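Local coordinates for oxysterol-binding protein homolog 3 (Saccharomyces cerevisiae, PDB 4IC4) that carries sterols and phospholipids, including phosphatidylinositol 4-phosphate, between membranes in a hydrophobic pocket formed by its OSBP-related domain, at residues I108-T113 / G297-T302; I177-E182 / P201-K206; G247-I252 / T264-W269. All coordinates share one frame; numbering follows the deposited sequence.

Contact 1. Residues I108-T113 / G297-T302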
loop_
_atom_site.group_PDB
_atom_site.type_symbol
_atom_site.label_atom_id
_atom_site.label_comp_id
_atom_site.label_asym_id
_atom_site.label_seq_id
_atom_site.Cartn_x
_atom_site.Cartn_y
_atom_site.Cartn_z
ATOM N N ILE A 108 9.269 2.490 2.319
ATOM C CA ILE A 108 8.870 1.795 3.542
ATOM C C ILE A 108 9.726 0.555 3.781
ATOM O O ILE A 108 9.707 -0.015 4.869
ATOM C CB ILE A 108 7.369 1.377 3.536
ATOM C CG1 ILE A 108 7.087 0.370 2.419
ATOM C CG2 ILE A 108 6.491 2.617 3.409
ATOM C CD1 ILE A 108 5.684 -0.221 2.478
ATOM N N TYR A 109 10.488 0.155 2.769
ATOM C CA TYR A 109 11.342 -1.019 2.886
ATOM C C TYR A 109 12.802 -0.649 3.119
ATOM O O TYR A 109 13.681 -1.505 3.014
ATOM C CB TYR A 109 11.222 -1.874 1.624
ATOM C CG TYR A 109 9.819 -2.369 1.378
ATOM C CD1 TYR A 109 9.206 -3.237 2.277
ATOM C CD2 TYR A 109 9.087 -1.939 0.269
ATOM C CE1 TYR A 109 7.898 -3.669 2.088
ATOM C CE2 TYR A 109 7.770 -2.366 0.068
ATOM C CZ TYR A 109 7.185 -3.231 0.987
ATOM O OH TYR A 109 5.886 -3.652 0.831
ATOM N N ARG A 110 13.067 0.613 3.448
ATOM C CA ARG A 110 14.448 1.026 3.673
ATOM C C ARG A 110 15.071 0.279 4.843
ATOM O O ARG A 110 16.251 -0.077 4.794
ATOM C CB ARG A 110 14.555 2.549 3.850
ATOM C CG ARG A 110 13.772 3.196 4.984
ATOM C CD ARG A 110 13.903 4.706 4.791
ATOM N NE ARG A 110 13.305 5.566 5.810
ATOM C CZ ARG A 110 12.004 5.827 5.922
ATOM N NH1 ARG A 110 11.133 5.275 5.089
ATOM N NH2 ARG A 110 11.584 6.699 6.829
ATOM N N ASP A 111 14.295 0.048 5.899
ATOM C CA ASP A 111 14.803 -0.728 7.023
ATOM C C ASP A 111 14.448 -2.160 6.645
ATOM O O ASP A 111 13.269 -2.528 6.595
ATOM C CB ASP A 111 14.106 -0.358 8.333
ATOM C CG ASP A 111 14.688 -1.095 9.527
ATOM O OD1 ASP A 111 14.965 -2.304 9.392
ATOM O OD2 ASP A 111 14.864 -0.471 10.597
ATOM N N LYS A 112 15.470 -2.960 6.360
ATOM C CA LYS A 112 15.283 -4.346 5.954
ATOM C C LYS A 112 14.371 -5.161 6.863
ATOM O O LYS A 112 13.822 -6.179 6.442
ATOM C CB LYS A 112 16.645 -5.037 5.836
ATOM C CG LYS A 112 17.506 -4.478 4.715
ATOM C CD LYS A 112 18.870 -5.150 4.660
ATOM C CE LYS A 112 19.706 -4.592 3.518
ATOM N NZ LYS A 112 21.072 -5.184 3.477
ATOM N N THR A 113 14.204 -4.719 8.103
ATOM C CA THR A 113 13.348 -5.437 9.040
ATOM C C THR A 113 11.930 -5.576 8.474
ATOM O O THR A 113 11.266 -6.593 8.680
ATOM C CB THR A 113 13.281 -4.710 10.401
ATOM O OG1 THR A 113 14.611 -4.503 10.898
ATOM C CG2 THR A 113 12.492 -5.532 11.415
ATOM N N GLY A 297 10.260 -2.485 11.482
ATOM C CA GLY A 297 10.801 -1.504 10.554
ATOM C C GLY A 297 9.752 -0.506 10.091
ATOM O O GLY A 297 9.923 0.164 9.074
ATOM N N PHE A 298 8.669 -0.407 10.855
ATOM C CA PHE A 298 7.556 0.499 10.553
ATOM C C PHE A 298 7.933 1.975 10.497
ATOM O O PHE A 298 8.815 2.431 11.229
ATOM C CB PHE A 298 6.478 0.389 11.638
ATOM C CG PHE A 298 5.438 -0.673 11.399
ATOM C CD1 PHE A 298 5.655 -1.734 10.525
ATOM C CD2 PHE A 298 4.241 -0.625 12.111
ATOM C CE1 PHE A 298 4.693 -2.735 10.370
ATOM C CE2 PHE A 298 3.281 -1.615 11.964
ATOM C CZ PHE A 298 3.505 -2.669 11.094
ATOM N N THR A 299 7.248 2.723 9.635
ATOM C CA THR A 299 7.439 4.168 9.586
ATOM C C THR A 299 6.415 4.679 10.598
ATOM O O THR A 299 5.573 3.912 11.081
ATOM C CB THR A 299 7.078 4.797 8.212
ATOM O OG1 THR A 299 5.655 4.778 8.023
ATOM C CG2 THR A 299 7.756 4.049 7.078
ATOM N N LYS A 300 6.482 5.958 10.940
ATOM C CA LYS A 300 5.501 6.500 11.864
ATOM C C LYS A 300 4.125 6.382 11.217
ATOM O O LYS A 300 3.138 6.105 11.891
ATOM C CB LYS A 300 5.815 7.958 12.201
ATOM C CG LYS A 300 6.973 8.094 13.165
ATOM C CD LYS A 300 7.251 9.543 13.518
ATOM C CE LYS A 300 8.397 9.639 14.513
ATOM N NZ LYS A 300 8.701 11.053 14.865
ATOM N N PHE A 301 4.071 6.571 9.900
ATOM C CA PHE A 301 2.808 6.479 9.171
ATOM C C PHE A 301 2.249 5.056 9.297
ATOM O O PHE A 301 1.055 4.869 9.533
ATOM C CB PHE A 301 3.024 6.834 7.693
ATOM C CG PHE A 301 1.747 7.012 6.907
ATOM C CD1 PHE A 301 1.009 8.189 7.002
ATOM C CD2 PHE A 301 1.295 6.010 6.055
ATOM C CE1 PHE A 301 -0.158 8.368 6.258
ATOM C CE2 PHE A 301 0.124 6.184 5.302
ATOM C CZ PHE A 301 -0.598 7.363 5.406
ATOM N N THR A 302 3.113 4.055 9.150
ATOM C CA THR A 302 2.666 2.668 9.264
ATOM C C THR A 302 2.089 2.416 10.654
ATOM O O THR A 302 1.039 1.795 10.803
ATOM C CB THR A 302 3.822 1.667 9.076
ATOM O OG1 THR A 302 4.656 2.085 7.991
ATOM C CG2 THR A 302 3.266 0.272 8.784
HETATM O O HOH W 1 8.202 0.714 7.000
HETATM O O HOH W 2 11.608 0.903 6.696
#

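Contact 2. Residues I177-E182 / P201-K206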
loop_
_atom_site.group_PDB
_atom_site.type_symbol
_atom_site.label_atom_id
_atom_site.label_comp_id
_atom_site.label_asym_id
_atom_site.label_seq_id
_atom_site.Cartn_x
_atom_site.Cartn_y
_atom_site.Cartn_z
ATOM N N ILE A 177 12.166 -13.893 -5.000
ATOM C CA ILE A 177 10.755 -13.837 -5.354
ATOM C C ILE A 177 10.400 -12.479 -5.934
ATOM O O ILE A 177 10.769 -11.440 -5.384
ATOM C CB ILE A 177 9.848 -14.093 -4.136
ATOM C CG1 ILE A 177 10.113 -15.488 -3.573
ATOM C CG2 ILE A 177 8.383 -13.966 -4.543
ATOM C CD1 ILE A 177 9.283 -15.821 -2.352
ATOM N N GLU A 178 9.683 -12.501 -7.051
ATOM C CA GLU A 178 9.264 -11.278 -7.712
ATOM C C GLU A 178 7.915 -10.844 -7.163
ATOM O O GLU A 178 6.958 -11.619 -7.165
ATOM C CB GLU A 178 9.147 -11.497 -9.219
ATOM C CG GLU A 178 8.705 -10.257 -9.977
ATOM C CD GLU A 178 8.456 -10.517 -11.449
ATOM O OE1 GLU A 178 8.142 -9.550 -12.175
ATOM O OE2 GLU A 178 8.570 -11.683 -11.880
ATOM N N LEU A 179 7.846 -9.605 -6.693
ATOM C CA LEU A 179 6.607 -9.065 -6.151
ATOM C C LEU A 179 6.086 -7.975 -7.074
ATOM O O LEU A 179 6.839 -7.101 -7.509
ATOM C CB LEU A 179 6.833 -8.476 -4.757
ATOM C CG LEU A 179 7.333 -9.395 -3.641
ATOM C CD1 LEU A 179 8.762 -9.813 -3.919
ATOM C CD2 LEU A 179 7.255 -8.664 -2.310
ATOM N N ASN A 180 4.796 -8.038 -7.381
ATOM C CA ASN A 180 4.179 -7.041 -8.241
ATOM C C ASN A 180 2.777 -6.714 -7.771
ATOM O O ASN A 180 2.120 -7.517 -7.110
ATOM C CB ASN A 180 4.090 -7.532 -9.690
ATOM C CG ASN A 180 5.445 -7.645 -10.359
ATOM O OD1 ASN A 180 6.149 -8.637 -10.197
ATOM N ND2 ASN A 180 5.817 -6.618 -11.112
ATOM N N ASN A 181 2.338 -5.509 -8.105
ATOM C CA ASN A 181 0.988 -5.064 -7.801
ATOM C C ASN A 181 0.409 -4.864 -9.191
ATOM O O ASN A 181 0.786 -3.923 -9.893
ATOM C CB ASN A 181 0.994 -3.735 -7.043
ATOM C CG ASN A 181 0.928 -3.913 -5.535
ATOM O OD1 ASN A 181 1.113 -2.956 -4.786
ATOM N ND2 ASN A 181 0.652 -5.132 -5.085
ATOM N N GLU A 182 -0.476 -5.763 -9.607
ATOM C CA GLU A 182 -1.082 -5.663 -10.927
ATOM C C GLU A 182 -2.241 -4.683 -10.867
ATOM O O GLU A 182 -3.197 -4.872 -10.111
ATOM C CB GLU A 182 -1.576 -7.035 -11.396
ATOM C CG GLU A 182 -0.511 -8.121 -11.322
ATOM C CD GLU A 182 -0.980 -9.459 -11.873
ATOM O OE1 GLU A 182 -2.190 -9.756 -11.796
ATOM O OE2 GLU A 182 -0.124 -10.225 -12.370
ATOM N N PRO A 201 6.297 -0.306 -9.858
ATOM C CA PRO A 201 7.443 -1.103 -10.298
ATOM C C PRO A 201 7.559 -2.457 -9.616
ATOM O O PRO A 201 7.043 -2.668 -8.519
ATOM C CB PRO A 201 8.629 -0.201 -9.983
ATOM C CG PRO A 201 8.173 0.513 -8.759
ATOM C CD PRO A 201 6.744 0.880 -9.109
ATOM N N THR A 202 8.249 -3.368 -10.290
ATOM C CA THR A 202 8.479 -4.708 -9.781
ATOM C C THR A 202 9.538 -4.630 -8.690
ATOM O O THR A 202 10.480 -3.845 -8.789
ATOM C CB THR A 202 9.015 -5.634 -10.896
ATOM O OG1 THR A 202 8.084 -5.665 -11.986
ATOM C CG2 THR A 202 9.233 -7.042 -10.368
ATOM N N THR A 203 9.372 -5.429 -7.643
ATOM C CA THR A 203 10.349 -5.475 -6.565
ATOM C C THR A 203 10.746 -6.933 -6.383
ATOM O O THR A 203 10.022 -7.834 -6.804
ATOM C CB THR A 203 9.785 -4.933 -5.233
ATOM O OG1 THR A 203 8.611 -5.667 -4.868
ATOM C CG2 THR A 203 9.450 -3.456 -5.362
ATOM N N ILE A 204 11.897 -7.161 -5.764
ATOM C CA ILE A 204 12.378 -8.517 -5.537
ATOM C C ILE A 204 12.805 -8.713 -4.088
ATOM O O ILE A 204 13.481 -7.864 -3.511
ATOM C CB ILE A 204 13.590 -8.841 -6.445
ATOM C CG1 ILE A 204 13.228 -8.605 -7.915
ATOM C CG2 ILE A 204 14.033 -10.279 -6.227
ATOM C CD1 ILE A 204 12.157 -9.530 -8.455
ATOM N N LEU A 205 12.398 -9.837 -3.506
ATOM C CA LEU A 205 12.757 -10.167 -2.130
ATOM C C LEU A 205 13.951 -11.118 -2.203
ATOM O O LEU A 205 13.836 -12.219 -2.739
ATOM C CB LEU A 205 11.580 -10.852 -1.425
ATOM C CG LEU A 205 11.777 -11.311 0.022
ATOM C CD1 LEU A 205 12.176 -10.132 0.896
ATOM C CD2 LEU A 205 10.486 -11.939 0.529
ATOM N N LYS A 206 15.093 -10.686 -1.669
ATOM C CA LYS A 206 16.314 -11.493 -1.700
ATOM C C LYS A 206 16.763 -12.062 -0.356
ATOM O O LYS A 206 16.241 -11.699 0.698
ATOM C CB LYS A 206 17.459 -10.676 -2.300
ATOM C CG LYS A 206 17.273 -10.318 -3.762
ATOM C CD LYS A 206 18.487 -9.573 -4.289
ATOM C CE LYS A 206 18.383 -9.328 -5.784
ATOM N NZ LYS A 206 19.602 -8.654 -6.314
HETATM O O HOH W 3 4.506 -3.757 -7.371
#

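Contact 3. Residues G247-I252 / T264-W269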
loop_
_atom_site.group_PDB
_atom_site.type_symbol
_atom_site.label_atom_id
_atom_site.label_comp_id
_atom_site.label_asym_id
_atom_site.label_seq_id
_atom_site.Cartn_x
_atom_site.Cartn_y
_atom_site.Cartn_z
ATOM N N GLY A 247 19.767 3.232 -5.645
ATOM C CA GLY A 247 19.713 4.381 -6.530
ATOM C C GLY A 247 18.829 4.221 -7.751
ATOM O O GLY A 247 18.491 3.108 -8.157
ATOM N N PHE A 248 18.446 5.346 -8.342
ATOM C CA PHE A 248 17.610 5.324 -9.532
ATOM C C PHE A 248 17.689 6.665 -10.247
ATOM O O PHE A 248 18.087 7.671 -9.659
ATOM C CB PHE A 248 16.160 5.005 -9.156
ATOM C CG PHE A 248 15.484 6.087 -8.363
ATOM C CD1 PHE A 248 14.878 7.163 -9.001
ATOM C CD2 PHE A 248 15.466 6.035 -6.974
ATOM C CE1 PHE A 248 14.262 8.173 -8.264
ATOM C CE2 PHE A 248 14.856 7.035 -6.230
ATOM C CZ PHE A 248 14.252 8.107 -6.874
ATOM N N LYS A 249 17.317 6.664 -11.521
ATOM C CA LYS A 249 17.339 7.867 -12.337
ATOM C C LYS A 249 15.968 8.053 -12.966
ATOM O O LYS A 249 15.258 7.082 -13.230
ATOM C CB LYS A 249 18.392 7.740 -13.444
ATOM C CG LYS A 249 19.825 7.602 -12.951
ATOM C CD LYS A 249 20.309 8.873 -12.272
ATOM C CE LYS A 249 21.798 8.793 -11.956
ATOM N NZ LYS A 249 22.309 10.041 -11.330
ATOM N N VAL A 250 15.589 9.304 -13.190
ATOM C CA VAL A 250 14.305 9.611 -13.800
ATOM C C VAL A 250 14.525 10.536 -14.986
ATOM O O VAL A 250 15.175 11.574 -14.861
ATOM C CB VAL A 250 13.354 10.314 -12.809
ATOM C CG1 VAL A 250 11.988 10.524 -13.451
ATOM C CG2 VAL A 250 13.229 9.494 -11.534
ATOM N N SER A 251 13.991 10.147 -16.137
ATOM C CA SER A 251 14.114 10.955 -17.343
ATOM C C SER A 251 12.733 11.483 -17.703
ATOM O O SER A 251 11.823 10.706 -18.010
ATOM C CB SER A 251 14.670 10.111 -18.493
ATOM O OG SER A 251 15.952 9.599 -18.175
ATOM N N ILE A 252 12.575 12.801 -17.647
ATOM C CA ILE A 252 11.305 13.440 -17.962
ATOM C C ILE A 252 11.299 13.884 -19.418
ATOM O O ILE A 252 12.144 14.674 -19.834
ATOM C CB ILE A 252 11.064 14.674 -17.069
ATOM C CG1 ILE A 252 11.064 14.262 -15.593
ATOM C CG2 ILE A 252 9.749 15.336 -17.439
ATOM C CD1 ILE A 252 9.963 13.295 -15.221
ATOM N N THR A 264 15.910 15.721 -15.799
ATOM C CA THR A 264 16.355 14.456 -15.239
ATOM C C THR A 264 16.400 14.559 -13.722
ATOM O O THR A 264 16.764 15.595 -13.167
ATOM C CB THR A 264 17.749 14.067 -15.767
ATOM O OG1 THR A 264 17.685 13.876 -17.187
ATOM C CG2 THR A 264 18.221 12.779 -15.115
ATOM N N LEU A 265 16.008 13.478 -13.058
ATOM C CA LEU A 265 16.000 13.429 -11.602
ATOM C C LEU A 265 16.843 12.238 -11.169
ATOM O O LEU A 265 17.007 11.274 -11.925
ATOM C CB LEU A 265 14.569 13.250 -11.080
ATOM C CG LEU A 265 13.443 14.076 -11.707
ATOM C CD1 LEU A 265 12.124 13.690 -11.044
ATOM C CD2 LEU A 265 13.708 15.566 -11.541
ATOM N N ALA A 266 17.374 12.296 -9.954
ATOM C CA ALA A 266 18.187 11.203 -9.443
ATOM C C ALA A 266 18.141 11.153 -7.926
ATOM O O ALA A 266 17.975 12.174 -7.262
ATOM C CB ALA A 266 19.626 11.353 -9.913
ATOM N N GLY A 267 18.291 9.950 -7.386
ATOM C CA GLY A 267 18.277 9.788 -5.947
ATOM C C GLY A 267 18.258 8.330 -5.537
ATOM O O GLY A 267 18.550 7.438 -6.339
ATOM N N LYS A 268 17.925 8.097 -4.274
ATOM C CA LYS A 268 17.839 6.751 -3.724
ATOM C C LYS A 268 16.452 6.630 -3.106
ATOM O O LYS A 268 16.021 7.527 -2.379
ATOM C CB LYS A 268 18.910 6.538 -2.650
ATOM C CG LYS A 268 20.337 6.551 -3.180
ATOM C CD LYS A 268 21.336 6.262 -2.070
ATOM C CE LYS A 268 22.750 6.137 -2.615
ATOM N NZ LYS A 268 23.733 5.877 -1.524
ATOM N N TRP A 269 15.751 5.538 -3.396
ATOM C CA TRP A 269 14.408 5.366 -2.851
ATOM C C TRP A 269 14.408 5.170 -1.343
ATOM O O TRP A 269 13.354 5.160 -0.707
ATOM C CB TRP A 269 13.682 4.201 -3.532
ATOM C CG TRP A 269 14.429 2.907 -3.526
ATOM C CD1 TRP A 269 15.263 2.435 -4.501
ATOM C CD2 TRP A 269 14.408 1.914 -2.498
ATOM N NE1 TRP A 269 15.760 1.205 -4.142
ATOM C CE2 TRP A 269 15.253 0.861 -2.916
ATOM C CE3 TRP A 269 13.756 1.810 -1.262
ATOM C CZ2 TRP A 269 15.465 -0.283 -2.140
ATOM C CZ3 TRP A 269 13.965 0.672 -0.490
ATOM C CH2 TRP A 269 14.814 -0.360 -0.933
HETATM O O HOH W 4 17.234 1.019 -6.755
#

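Contact 1. Residues I108-T113 / G297-T302
Ile108 and Gly297 face each other through two waters, and no direct hydrogen bond joins the segments. The carbonyl oxygens Ile108 O and Gly297 O lie 4.2 Å apart, and both waters lie within hydrogen-bonding distance of the two, though each has more acceptors in reach than protons to give. Water 1 is 2.7 Å from Ile108 O, while water 2 also accepts from the backbone N of Asp111, tying 108-113 into the bridge. Direct contact is thin and mostly apolar. The methyl CG2 of Thr299 lies 4.1 Å from CG2 of Ile108 and meets NH1 of Arg110 obliquely to the guanidinium; NH1 is hydrogen-bonded to Ser107 O. CG of Asp111 and CG2 of Thr113 pack against the backbone of Gly297. This is the meeting of an Asx turn with a helix start. With CG of Asp111 anti to the backbone N (chi1 -176°), OD1 can accept from Thr113 N at 2.8 Å on its anti side and from Thr113 OG1 on its syn side, both somewhat out of the carboxylate plane, which restrains its rotation. Thr299 is at the N-cap of helix 300-305; its N donates to Thr302 OG1 at 3.1 Å, and Glu77 gives that hydroxyl a further partner. Ile108 also packs on Leu74, its side chain about 11 Å from that of Lys118, which binds phosphatidylinositol 4-phosphate.

Contact 2. Residues I177-E182 / P201-K206
Two bends in Ile204 (chi1 -55°, chi2 -65°) fold its CD1 back across the neighbouring strand, 3.5 Å from CA of Glu178. The Glu178 chain runs fully extended with CG opposite the backbone N (chi1 180°), which carries OE1 to within 3.3 Å of the Thr202 methyl CG2. Both contacts lie on the same face of an antiparallel pair. On the other face Leu179 lies beside Thr203 and Leu205, its CD1 3.9 Å from Leu205 CB. Ile177-Leu205 and Leu179-Thr203 are hydrogen-bonded pairs, with Glu178-Ile204 the non-hydrogen-bonded pair between them. The bond from Leu179 N to Thr203 O is short, 2.8 Å, and its return, from Thr203 N to Leu179 O, is nearly straight. Thr203 OG1 adds a weak bond to the same Leu179 O. Water 3 bridges Pro201 O and Asn181 N, weakly at the latter. Ile177 and Leu205 both pack on Leu44 of helix 44-50, at the barrel characteristic of the OSBP family. The chemistry implies a division of labour: main-chain bonds set the register, while the face of Ile177, Leu179, Thr203 and Leu205 is largely aliphatic, with Ile177 and Leu205 buried, and the other mixes aliphatic carbon with a carboxylate.

Contact 3. Residues G247-I252 / T264-W269
Phe248 turns the edge of its ring to the residue just after the opposite strand: CE2 lies 3.3 Å from Trp269 N, close to the ring plane, and the carbonyl oxygen Gly267 O sits over one face. Its first torsion, chi1 68°, sets CG between the backbone N and the carbonyl carbon and brings the ring across toward 264-269, where Gly267 has no side chain to compete with it. Next along the same face, Val250 and Leu265 cross at close range, CB to CB 3.6 Å, and Val250 CG2 meets the Phe248 ring at its edge. These buried groups form the tight part of an antiparallel beta hairpin, whose main-chain bonds include a short one, 2.7 Å from Val250 N to Leu265 O, with the donor tilted 34° from the carbonyl plane.

The other face is looser and more polar. There Lys249, Ala266 and Lys268 point outward, and both lysines are exposed. Lys249 bends at chi2 (-67°), so that its CD lies 3.5 Å from Ala266 CB, a locally tight pair, while its NZ continues to a salt bridge with Glu276. Lys268 instead runs extended, touching Gly247 CA only with its CG, at 4.0 Å. At the hairpin's open end, water 4 is 2.8 Å from Gly247 O; Trp269 NE1 gives its proton chiefly to Ser245 O and is only weakly bonded to the water.

Strand 230-235 pairs with strand 247-253 and strand 272-275 with strand 263-268, placing the hairpin in a run of antiparallel strands. Helix 94-104 lies against the apolar face, with Ile103 on Phe248 and Val250, while Leu273 of strand 272-275 meets Phe248 and Leu265.

In the fold
All three contacts lie within the OSBP-related domain, yet each joins its elements differently. Contacts 2 and 3 are antiparallel strand pairings in the same run of strands, with centres about 19 Å apart; both are nested in the long loop that contact 1 closes. Contact 1 joins a turn to a helix start and relies on water where the other two use direct backbone bonds. All three are partly buried, with buried residues in each, but contact 3 alone includes exposed touching residues, Lys249 and Lys268, and it lies away from the lipid-binding residues. Trp269 links contact 3 to contact 1, its CZ3 packing 4.0 Å from Arg110 N.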